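AP endonuclease, family protein 2 (Mycobacterium smegmatis, PDB 5TNV) binds a magnesium ion in a xylose isomerase-like TIM barrel and may act as an endonuclease. Local coordinates at residues S102-R107 and S248-I253; E174-L179 and L190-Y195; P222-L227 and A242-Y247. All blocks are in the same frame, centred on the assembly; numbering follows the deposited sequence.

Contact 1 (S102-R107 and S248-I253)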
loop_
_atom_site.group_PDB
_atom_site.type_symbol
_atom_site.label_atom_id
_atom_site.label_comp_id
_atom_site.label_asym_id
_atom_site.label_seq_id
_atom_site.Cartn_x
_atom_site.Cartn_y
_atom_site.Cartn_z
ATOM N N SER A 102 -12.827 23.104 9.634
ATOM C CA SER A 102 -13.972 22.920 8.754
ATOM C C SER A 102 -14.977 22.017 9.483
ATOM O O SER A 102 -14.570 21.241 10.356
ATOM C CB SER A 102 -13.548 22.287 7.426
ATOM O OG SER A 102 -12.880 21.055 7.611
ATOM N N ILE A 103 -16.235 22.123 9.096
ATOM C CA ILE A 103 -17.280 21.237 9.620
ATOM C C ILE A 103 -18.028 20.646 8.410
ATOM O O ILE A 103 -18.684 21.381 7.675
ATOM C CB ILE A 103 -18.254 21.937 10.566
ATOM C CG1 ILE A 103 -17.534 22.627 11.705
ATOM C CG2 ILE A 103 -19.304 20.939 11.037
ATOM C CD1 ILE A 103 -18.416 23.495 12.597
ATOM N N SER A 104 -17.942 19.333 8.267
ATOM C CA SER A 104 -18.527 18.608 7.136
ATOM C C SER A 104 -19.724 17.797 7.543
ATOM O O SER A 104 -19.619 16.764 8.201
ATOM C CB SER A 104 -17.482 17.673 6.493
ATOM O OG SER A 104 -16.405 18.422 5.936
ATOM N N MET A 105 -20.908 18.215 7.091
ATOM C CA MET A 105 -22.107 17.424 7.255
ATOM C C MET A 105 -22.027 16.213 6.354
ATOM O O MET A 105 -21.531 16.340 5.248
ATOM C CB MET A 105 -23.336 18.274 6.931
ATOM C CG MET A 105 -23.530 19.444 7.858
ATOM S SD MET A 105 -24.881 20.530 7.387
ATOM C CE MET A 105 -26.411 19.616 7.685
ATOM N N THR A 106 -22.547 15.088 6.807
ATOM C CA THR A 106 -22.341 13.879 5.998
ATOM C C THR A 106 -23.611 13.602 5.246
ATOM O O THR A 106 -24.082 14.298 4.361
ATOM C CB THR A 106 -21.774 12.790 6.917
ATOM O OG1 THR A 106 -22.678 12.464 8.000
ATOM C CG2 THR A 106 -20.461 13.273 7.547
ATOM N N ARG A 107 -24.345 12.629 5.236
ATOM C CA ARG A 107 -25.582 12.012 4.918
ATOM C C ARG A 107 -26.749 12.736 5.620
ATOM O O ARG A 107 -27.581 12.166 6.275
ATOM C CB ARG A 107 -25.540 10.506 5.175
ATOM C CG ARG A 107 -24.416 9.841 4.340
ATOM C CD ARG A 107 -24.370 8.319 4.493
ATOM N NE ARG A 107 -23.168 7.805 3.840
ATOM C CZ ARG A 107 -23.019 7.684 2.531
ATOM N NH1 ARG A 107 -24.013 7.946 1.700
ATOM N NH2 ARG A 107 -21.857 7.267 2.059
ATOM N N SER A 248 -13.147 25.317 -6.650
ATOM C CA SER A 248 -13.040 24.636 -5.370
ATOM C C SER A 248 -12.557 25.535 -4.236
ATOM O O SER A 248 -11.560 26.249 -4.367
ATOM C CB SER A 248 -12.125 23.419 -5.539
ATOM O OG SER A 248 -12.682 22.468 -6.410
ATOM N N ASN A 249 -13.227 25.394 -3.096
ATOM C CA ASN A 249 -12.884 26.205 -1.894
ATOM C C ASN A 249 -12.548 25.341 -0.676
ATOM O O ASN A 249 -12.315 25.897 0.395
ATOM C CB ASN A 249 -13.958 27.233 -1.586
ATOM C CG ASN A 249 -15.274 26.579 -1.177
ATOM O OD1 ASN A 249 -15.494 25.386 -1.338
ATOM N ND2 ASN A 249 -16.211 27.390 -0.712
ATOM N N PHE A 250 -12.532 24.031 -0.813
ATOM C CA PHE A 250 -12.344 23.076 0.288
ATOM C C PHE A 250 -12.033 21.741 -0.372
ATOM O O PHE A 250 -12.402 21.546 -1.520
ATOM C CB PHE A 250 -13.644 22.997 1.093
ATOM C CG PHE A 250 -13.632 22.032 2.263
ATOM C CD1 PHE A 250 -12.630 22.067 3.218
ATOM C CD2 PHE A 250 -14.668 21.106 2.425
ATOM C CE1 PHE A 250 -12.627 21.227 4.297
ATOM C CE2 PHE A 250 -14.672 20.256 3.523
ATOM C CZ PHE A 250 -13.681 20.326 4.473
ATOM N N TRP A 251 -11.410 20.816 0.355
ATOM C CA TRP A 251 -10.977 19.585 -0.321
ATOM C C TRP A 251 -10.906 18.408 0.674
ATOM O O TRP A 251 -9.967 18.298 1.431
ATOM C CB TRP A 251 -9.630 19.846 -0.986
ATOM C CG TRP A 251 -9.241 18.864 -2.065
ATOM C CD1 TRP A 251 -9.831 17.694 -2.486
ATOM C CD2 TRP A 251 -8.083 19.050 -2.911
ATOM N NE1 TRP A 251 -9.101 17.154 -3.519
ATOM C CE2 TRP A 251 -8.037 17.960 -3.801
ATOM C CE3 TRP A 251 -7.127 20.036 -2.958
ATOM C CZ2 TRP A 251 -7.022 17.863 -4.749
ATOM C CZ3 TRP A 251 -6.097 19.950 -3.903
ATOM C CH2 TRP A 251 -6.061 18.856 -4.781
ATOM N N HIS A 252 -11.897 17.524 0.577
ATOM C CA HIS A 252 -11.812 16.162 1.111
ATOM C C HIS A 252 -10.884 15.392 0.157
ATOM O O HIS A 252 -11.205 15.274 -1.031
ATOM C CB HIS A 252 -13.160 15.470 1.144
ATOM C CG HIS A 252 -14.112 15.863 2.204
ATOM N ND1 HIS A 252 -15.267 15.142 2.402
ATOM C CD2 HIS A 252 -14.069 16.909 3.082
ATOM C CE1 HIS A 252 -15.875 15.753 3.405
ATOM N NE2 HIS A 252 -15.213 16.797 3.857
ATOM N N ILE A 253 -9.788 14.905 0.683
ATOM C CA ILE A 253 -8.699 14.408 -0.187
ATOM C C ILE A 253 -8.352 12.978 0.237
ATOM O O ILE A 253 -7.813 12.758 1.318
ATOM C CB ILE A 253 -7.520 15.399 -0.156
ATOM C CG1 ILE A 253 -6.417 14.966 -1.135
ATOM C CG2 ILE A 253 -6.971 15.671 1.226
ATOM C CD1 ILE A 253 -5.379 16.041 -1.419
#
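H252 meets S104 across the inside of the barrel through a nearly straight hydrogen bond. NE2 of H252 donates to OG of S104 over 2.9 Å, with an N-H...O angle of 167°. The hydroxyl oxygen lies in the plane of the imidazole, only 3° out of it. CB of S104 sits at the same ring edge, 3.6 Å from NE2 of H252. ND1 of H252 binds the magnesium ion. The S104 bond therefore holds the far nitrogen and helps fix the rotation of the ring about the metal. S104 is the second-shell residue; D70 stands behind it, its OD2 hydrogen-bonded to OG of S104 and to OG of S102.

The F250 ring lies beside this bond. Its CG is anti to the backbone N (chi1 179°), which sets the ring against S102 and S104. OG of S104 comes to the ring edge, near its plane, 3.5 Å from CE2 of F250. OG of S102 approaches obliquely, 3.3 Å from CZ of F250. All four residues are buried.

S102 and S104 lie on strand 99-104 and H252 on strand 251-261, with F250 in the loop just before it. The two strands are not neighbours in the sheet. I103 points the other way, onto L126 of helix 116-133. W251 packs on helix 281-290, while F250 also touches I137 and N139 of strand 137-141.

Contact 2 (E174-L179 and L190-Y195)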
loop_
_atom_site.group_PDB
_atom_site.type_symbol
_atom_site.label_atom_id
_atom_site.label_comp_id
_atom_site.label_asym_id
_atom_site.label_seq_id
_atom_site.Cartn_x
_atom_site.Cartn_y
_atom_site.Cartn_z
ATOM N N GLU A 174 -31.765 26.730 -4.301
ATOM C CA GLU A 174 -32.327 27.776 -3.426
ATOM C C GLU A 174 -31.747 27.654 -2.041
ATOM O O GLU A 174 -31.348 28.663 -1.443
ATOM C CB GLU A 174 -33.863 27.655 -3.373
ATOM C CG GLU A 174 -34.672 28.580 -2.496
ATOM C CD GLU A 174 -36.155 28.186 -2.498
ATOM O OE1 GLU A 174 -36.734 27.826 -3.547
ATOM O OE2 GLU A 174 -36.797 28.213 -1.428
ATOM N N ARG A 175 -31.719 26.431 -1.517
ATOM C CA ARG A 175 -31.226 26.230 -0.138
ATOM C C ARG A 175 -29.717 26.422 -0.024
ATOM O O ARG A 175 -29.213 26.958 0.961
ATOM C CB ARG A 175 -31.700 24.897 0.400
ATOM C CG ARG A 175 -33.207 24.925 0.656
ATOM C CD ARG A 175 -33.723 23.591 1.187
ATOM N NE ARG A 175 -35.133 23.716 1.508
ATOM C CZ ARG A 175 -35.941 22.737 1.888
ATOM N NH1 ARG A 175 -35.505 21.504 2.058
ATOM N NH2 ARG A 175 -37.246 22.931 2.133
ATOM N N VAL A 176 -28.962 26.031 -1.043
ATOM C CA VAL A 176 -27.527 26.333 -1.108
ATOM C C VAL A 176 -27.297 27.827 -1.055
ATOM O O VAL A 176 -26.425 28.285 -0.320
ATOM C CB VAL A 176 -26.887 25.673 -2.362
ATOM C CG1 VAL A 176 -25.525 26.270 -2.604
ATOM C CG2 VAL A 176 -26.793 24.153 -2.124
ATOM N N ARG A 177 -28.041 28.589 -1.867
ATOM C CA ARG A 177 -27.865 30.030 -1.840
ATOM C C ARG A 177 -28.173 30.649 -0.498
ATOM O O ARG A 177 -27.507 31.558 -0.026
ATOM C CB ARG A 177 -28.714 30.705 -2.921
ATOM C CG ARG A 177 -28.275 30.431 -4.356
ATOM C CD ARG A 177 -29.370 30.886 -5.332
ATOM N NE ARG A 177 -29.002 30.798 -6.691
ATOM C CZ ARG A 177 -29.820 30.955 -7.707
ATOM N NH1 ARG A 177 -31.102 31.175 -7.512
ATOM N NH2 ARG A 177 -29.273 30.844 -8.919
ATOM N N GLU A 178 -29.225 30.156 0.135
ATOM C CA GLU A 178 -29.603 30.628 1.470
ATOM C C GLU A 178 -28.471 30.402 2.456
ATOM O O GLU A 178 -28.103 31.270 3.274
ATOM C CB GLU A 178 -30.874 29.895 1.923
ATOM C CG GLU A 178 -31.430 30.237 3.247
ATOM C CD GLU A 178 -32.627 29.356 3.630
ATOM O OE1 GLU A 178 -33.428 28.963 2.709
ATOM O OE2 GLU A 178 -32.569 29.149 4.862
ATOM N N LEU A 179 -27.871 29.195 2.427
ATOM C CA LEU A 179 -26.709 28.933 3.265
ATOM C C LEU A 179 -25.527 29.791 2.902
ATOM O O LEU A 179 -24.826 30.309 3.789
ATOM C CB LEU A 179 -26.353 27.428 3.227
ATOM C CG LEU A 179 -27.393 26.501 3.876
ATOM C CD1 LEU A 179 -27.019 25.035 3.556
ATOM C CD2 LEU A 179 -27.487 26.720 5.370
ATOM N N LEU A 190 -19.450 28.244 2.234
ATOM C CA LEU A 190 -20.066 26.929 2.084
ATOM C C LEU A 190 -19.341 26.143 0.989
ATOM O O LEU A 190 -19.017 26.747 -0.047
ATOM C CB LEU A 190 -21.532 27.104 1.716
ATOM C CG LEU A 190 -22.381 25.817 1.727
ATOM C CD1 LEU A 190 -22.664 25.413 3.158
ATOM C CD2 LEU A 190 -23.640 26.062 0.930
ATOM N N SER A 191 -19.136 24.865 1.199
ATOM C CA SER A 191 -18.592 23.996 0.171
ATOM C C SER A 191 -19.591 22.865 -0.110
ATOM O O SER A 191 -20.292 22.416 0.792
ATOM C CB SER A 191 -17.237 23.428 0.561
ATOM O OG SER A 191 -16.567 22.906 -0.576
ATOM N N LEU A 192 -19.613 22.441 -1.377
ATOM C CA LEU A 192 -20.490 21.401 -1.876
ATOM C C LEU A 192 -19.701 20.172 -2.281
ATOM O O LEU A 192 -18.889 20.201 -3.197
ATOM C CB LEU A 192 -21.271 21.889 -3.107
ATOM C CG LEU A 192 -21.977 23.249 -2.972
ATOM C CD1 LEU A 192 -22.648 23.596 -4.290
ATOM C CD2 LEU A 192 -22.973 23.221 -1.809
ATOM N N GLU A 193 -19.922 19.079 -1.536
ATOM C CA GLU A 193 -19.127 17.862 -1.686
ATOM C C GLU A 193 -19.593 17.016 -2.863
ATOM O O GLU A 193 -20.704 16.453 -2.856
ATOM C CB GLU A 193 -19.187 17.064 -0.370
ATOM C CG GLU A 193 -18.353 15.821 -0.385
ATOM C CD GLU A 193 -18.380 15.096 0.965
ATOM O OE1 GLU A 193 -18.835 15.681 1.962
ATOM O OE2 GLU A 193 -17.891 13.922 1.011
ATOM N N MET A 194 -18.709 16.862 -3.846
ATOM C CA MET A 194 -19.004 15.971 -4.964
ATOM C C MET A 194 -19.122 14.545 -4.475
ATOM O O MET A 194 -18.283 14.069 -3.703
ATOM C CB MET A 194 -17.918 16.100 -6.035
ATOM C CG MET A 194 -17.910 17.461 -6.702
ATOM S SD MET A 194 -16.686 17.687 -7.985
ATOM C CE MET A 194 -17.185 16.398 -9.149
ATOM N N TYR A 195 -20.143 13.845 -4.958
ATOM C CA TYR A 195 -20.495 12.495 -4.493
ATOM C C TYR A 195 -21.353 11.881 -5.601
ATOM O O TYR A 195 -22.205 12.558 -6.191
ATOM C CB TYR A 195 -21.171 12.534 -3.135
ATOM C CG TYR A 195 -21.509 11.179 -2.536
ATOM C CD1 TYR A 195 -22.637 10.477 -2.974
ATOM C CD2 TYR A 195 -20.728 10.595 -1.566
ATOM C CE1 TYR A 195 -22.972 9.242 -2.475
ATOM C CE2 TYR A 195 -21.074 9.367 -1.012
ATOM C CZ TYR A 195 -22.164 8.701 -1.465
ATOM O OH TYR A 195 -22.513 7.484 -0.891
#
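V176, L179, L190 and L192 make an apolar contact between a helix and a strand. CD2 of L190 is shared by both helix residues. It lies 3.8 Å from CB of L179 and 4.0 Å from CG1 of V176, and it also meets the carbonyl O of V176 at 3.8 Å. CG of L190 is anti to its backbone N (chi1 -171°), which sets CD2 against V176 and L179. CD2 of L192 lies 3.9 Å from CG2 of V176. CG1 of V176 is shared by the two leucines, while CG2 meets L192. V176 crosses both leucines at a slant.

The helix runs at 146° to the strand, with 9.5 Å between the axes of the short segments. This is the alpha-beta layer of a TIM barrel: helix 169-185 leads back along the outside and strand 189-193 follows it in the wall. L190 points at the helix, and L192 reaches it with a terminal methyl. E193 binds the magnesium ion through OE2.

Polar contacts of the strand go elsewhere. OE1 of E193 is hydrogen-bonded to ND2 of N139, and OG of S191 to OD1 of N249. Further apolar contacts extend the layer. L179 touches A123 of helix 116-133, and L192 touches F209 and I210 of helix 203-213.

Contact 3 (P222-L227 and A242-Y247)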
loop_
_atom_site.group_PDB
_atom_site.type_symbol
_atom_site.label_atom_id
_atom_site.label_comp_id
_atom_site.label_asym_id
_atom_site.label_seq_id
_atom_site.Cartn_x
_atom_site.Cartn_y
_atom_site.Cartn_z
ATOM N N PRO A 222 -13.997 19.016 -4.257
ATOM C CA PRO A 222 -13.761 18.018 -5.280
ATOM C C PRO A 222 -13.243 16.713 -4.657
ATOM O O PRO A 222 -12.073 16.343 -4.820
ATOM C CB PRO A 222 -12.751 18.687 -6.205
ATOM C CG PRO A 222 -11.903 19.483 -5.267
ATOM C CD PRO A 222 -12.880 20.002 -4.232
ATOM N N ASP A 223 -14.142 16.002 -3.955
ATOM C CA ASP A 223 -13.789 14.744 -3.268
ATOM C C ASP A 223 -13.808 13.631 -4.310
ATOM O O ASP A 223 -14.672 12.747 -4.285
ATOM C CB ASP A 223 -14.746 14.500 -2.132
ATOM C CG ASP A 223 -14.363 13.345 -1.231
ATOM O OD1 ASP A 223 -13.331 12.659 -1.473
ATOM O OD2 ASP A 223 -15.119 13.111 -0.247
ATOM N N LEU A 224 -12.858 13.702 -5.247
ATOM C CA LEU A 224 -12.945 12.827 -6.421
ATOM C C LEU A 224 -12.545 11.400 -6.090
ATOM O O LEU A 224 -12.840 10.504 -6.922
ATOM C CB LEU A 224 -12.178 13.390 -7.614
ATOM C CG LEU A 224 -12.623 14.772 -8.071
ATOM C CD1 LEU A 224 -11.971 15.133 -9.394
ATOM C CD2 LEU A 224 -14.128 14.900 -8.149
ATOM N N GLY A 225 -11.973 11.121 -4.946
ATOM C CA GLY A 225 -11.866 9.738 -4.514
ATOM C C GLY A 225 -13.242 9.044 -4.503
ATOM O O GLY A 225 -13.301 7.843 -4.767
ATOM N N ASN A 226 -14.299 9.781 -4.208
ATOM C CA ASN A 226 -15.628 9.211 -4.229
ATOM C C ASN A 226 -15.963 8.579 -5.601
ATOM O O ASN A 226 -16.698 7.603 -5.668
ATOM C CB ASN A 226 -16.690 10.244 -3.901
ATOM C CG ASN A 226 -16.657 10.718 -2.471
ATOM O OD1 ASN A 226 -16.152 9.991 -1.579
ATOM N ND2 ASN A 226 -17.196 11.887 -2.208
ATOM N N LEU A 227 -15.459 9.176 -6.665
ATOM C CA LEU A 227 -15.670 8.717 -8.027
ATOM C C LEU A 227 -14.667 7.705 -8.469
ATOM O O LEU A 227 -15.014 6.710 -9.166
ATOM C CB LEU A 227 -15.723 9.898 -8.999
ATOM C CG LEU A 227 -16.755 10.993 -8.678
ATOM C CD1 LEU A 227 -16.782 12.013 -9.788
ATOM C CD2 LEU A 227 -18.130 10.423 -8.387
ATOM N N ALA A 242 -8.761 18.972 -13.193
ATOM C CA ALA A 242 -8.585 20.215 -13.915
ATOM C C ALA A 242 -9.904 20.965 -14.138
ATOM O O ALA A 242 -9.944 22.199 -14.132
ATOM C CB ALA A 242 -7.889 19.942 -15.284
ATOM N N LYS A 243 -10.982 20.244 -14.314
ATOM C CA LYS A 243 -12.256 20.886 -14.536
ATOM C C LYS A 243 -12.776 21.556 -13.269
ATOM O O LYS A 243 -13.385 22.611 -13.375
ATOM C CB LYS A 243 -13.278 19.855 -15.028
ATOM C CG LYS A 243 -13.218 19.455 -16.456
ATOM C CD LYS A 243 -14.361 18.496 -16.774
ATOM C CE LYS A 243 -14.181 18.236 -18.242
ATOM N NZ LYS A 243 -15.304 17.391 -18.671
ATOM N N VAL A 244 -12.677 20.869 -12.144
ATOM C CA VAL A 244 -13.368 21.335 -10.942
ATOM C C VAL A 244 -12.508 22.173 -10.002
ATOM O O VAL A 244 -13.062 22.981 -9.226
ATOM C CB VAL A 244 -14.060 20.183 -10.172
ATOM C CG1 VAL A 244 -15.175 19.579 -11.023
ATOM C CG2 VAL A 244 -13.062 19.129 -9.725
ATOM N N LEU A 245 -11.180 22.036 -10.021
ATOM C CA LEU A 245 -10.340 22.823 -9.112
ATOM C C LEU A 245 -10.542 24.324 -9.232
ATOM O O LEU A 245 -10.476 24.989 -8.173
ATOM C CB LEU A 245 -8.878 22.420 -9.250
ATOM C CG LEU A 245 -8.526 21.115 -8.536
ATOM C CD1 LEU A 245 -7.141 20.660 -8.969
ATOM C CD2 LEU A 245 -8.607 21.248 -7.022
ATOM N N PRO A 246 -10.759 24.920 -10.410
ATOM C CA PRO A 246 -10.989 26.381 -10.476
ATOM C C PRO A 246 -12.164 26.856 -9.634
ATOM O O PRO A 246 -12.228 28.042 -9.355
ATOM C CB PRO A 246 -11.248 26.634 -11.967
ATOM C CG PRO A 246 -10.449 25.552 -12.646
ATOM C CD PRO A 246 -10.710 24.337 -11.760
ATOM N N TYR A 247 -13.101 25.989 -9.284
ATOM C CA TYR A 247 -14.305 26.334 -8.560
ATOM C C TYR A 247 -14.278 25.867 -7.104
ATOM O O TYR A 247 -15.298 25.962 -6.421
ATOM C CB TYR A 247 -15.532 25.718 -9.251
ATOM C CG TYR A 247 -15.673 26.126 -10.686
ATOM C CD1 TYR A 247 -16.317 27.299 -10.998
ATOM C CD2 TYR A 247 -15.161 25.351 -11.722
ATOM C CE1 TYR A 247 -16.460 27.700 -12.310
ATOM C CE2 TYR A 247 -15.270 25.751 -13.036
ATOM C CZ TYR A 247 -15.927 26.924 -13.308
ATOM O OH TYR A 247 -16.072 27.328 -14.660
#
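The backbones are nearest at P222 and V244, 6.6 Å between CA atoms, where P222 opens an inverse gamma turn centred on D223 beside the last turn of helix 237-244. The bond within this turn, from N of L224 to O of P222, is weak. After it the chain enters helix 225-228.

V244 is the middle of the contact. Its CG2 lies 3.6 Å from CB of P222. The same methyl meets CD1 of L224 at 4.2 Å, and there the two side chains reach toward each other tip to tip. The chi1 of V244 is -65°, which places CG2 between the backbone N and the carbonyl carbon and directs it at both partners. L245 touches the next part of the proline ring: its CD2 is 4.1 Å from CG of P222. These two side chains cross at about a right angle. All four residues are buried, and no hydrogen bond joins the two segments here. Y241, one turn before L245, adds a polar tie through its OH to O of P222. V244 also packs on V207 of helix 203-213 and on L220 of strand 218-221.

D223 itself does not touch segment 242-247. Its OD2 binds the magnesium ion, and its OD1 forms a salt bridge with K254. OD1 of N226 is hydrogen-bonded to NZ of K254. The arrangement is a loop that follows a barrel strand and carries a metal ligand. Metal sites at the C-terminal ends of the strands, as here after strand 218-221, are characteristic of TIM-barrel enzymes.

Overall arrangement
One segment of each contact supplies a magnesium ligand: H252 from contact 1, E193 from contact 2 and D223 from contact 3. The packed side chains of L192 and P222 stand back from the ion by about 11 Å and 9 Å. OE2 of E193 lies 3.2 Å from OD2 of D223, a like-charge approach that the shared metal probably offsets. ND2 of N249 probably hydrogen-bonds O of L190 at 3.0 Å, joining contacts 1 and 2, whose centres are about 11 Å apart. Contacts 1 and 3, about 12 Å apart, touch where O of F250 packs on CD of P222 at 3.2 Å. Along the chain, contacts 2 and 3 lie in series within the loop that contact 1 closes.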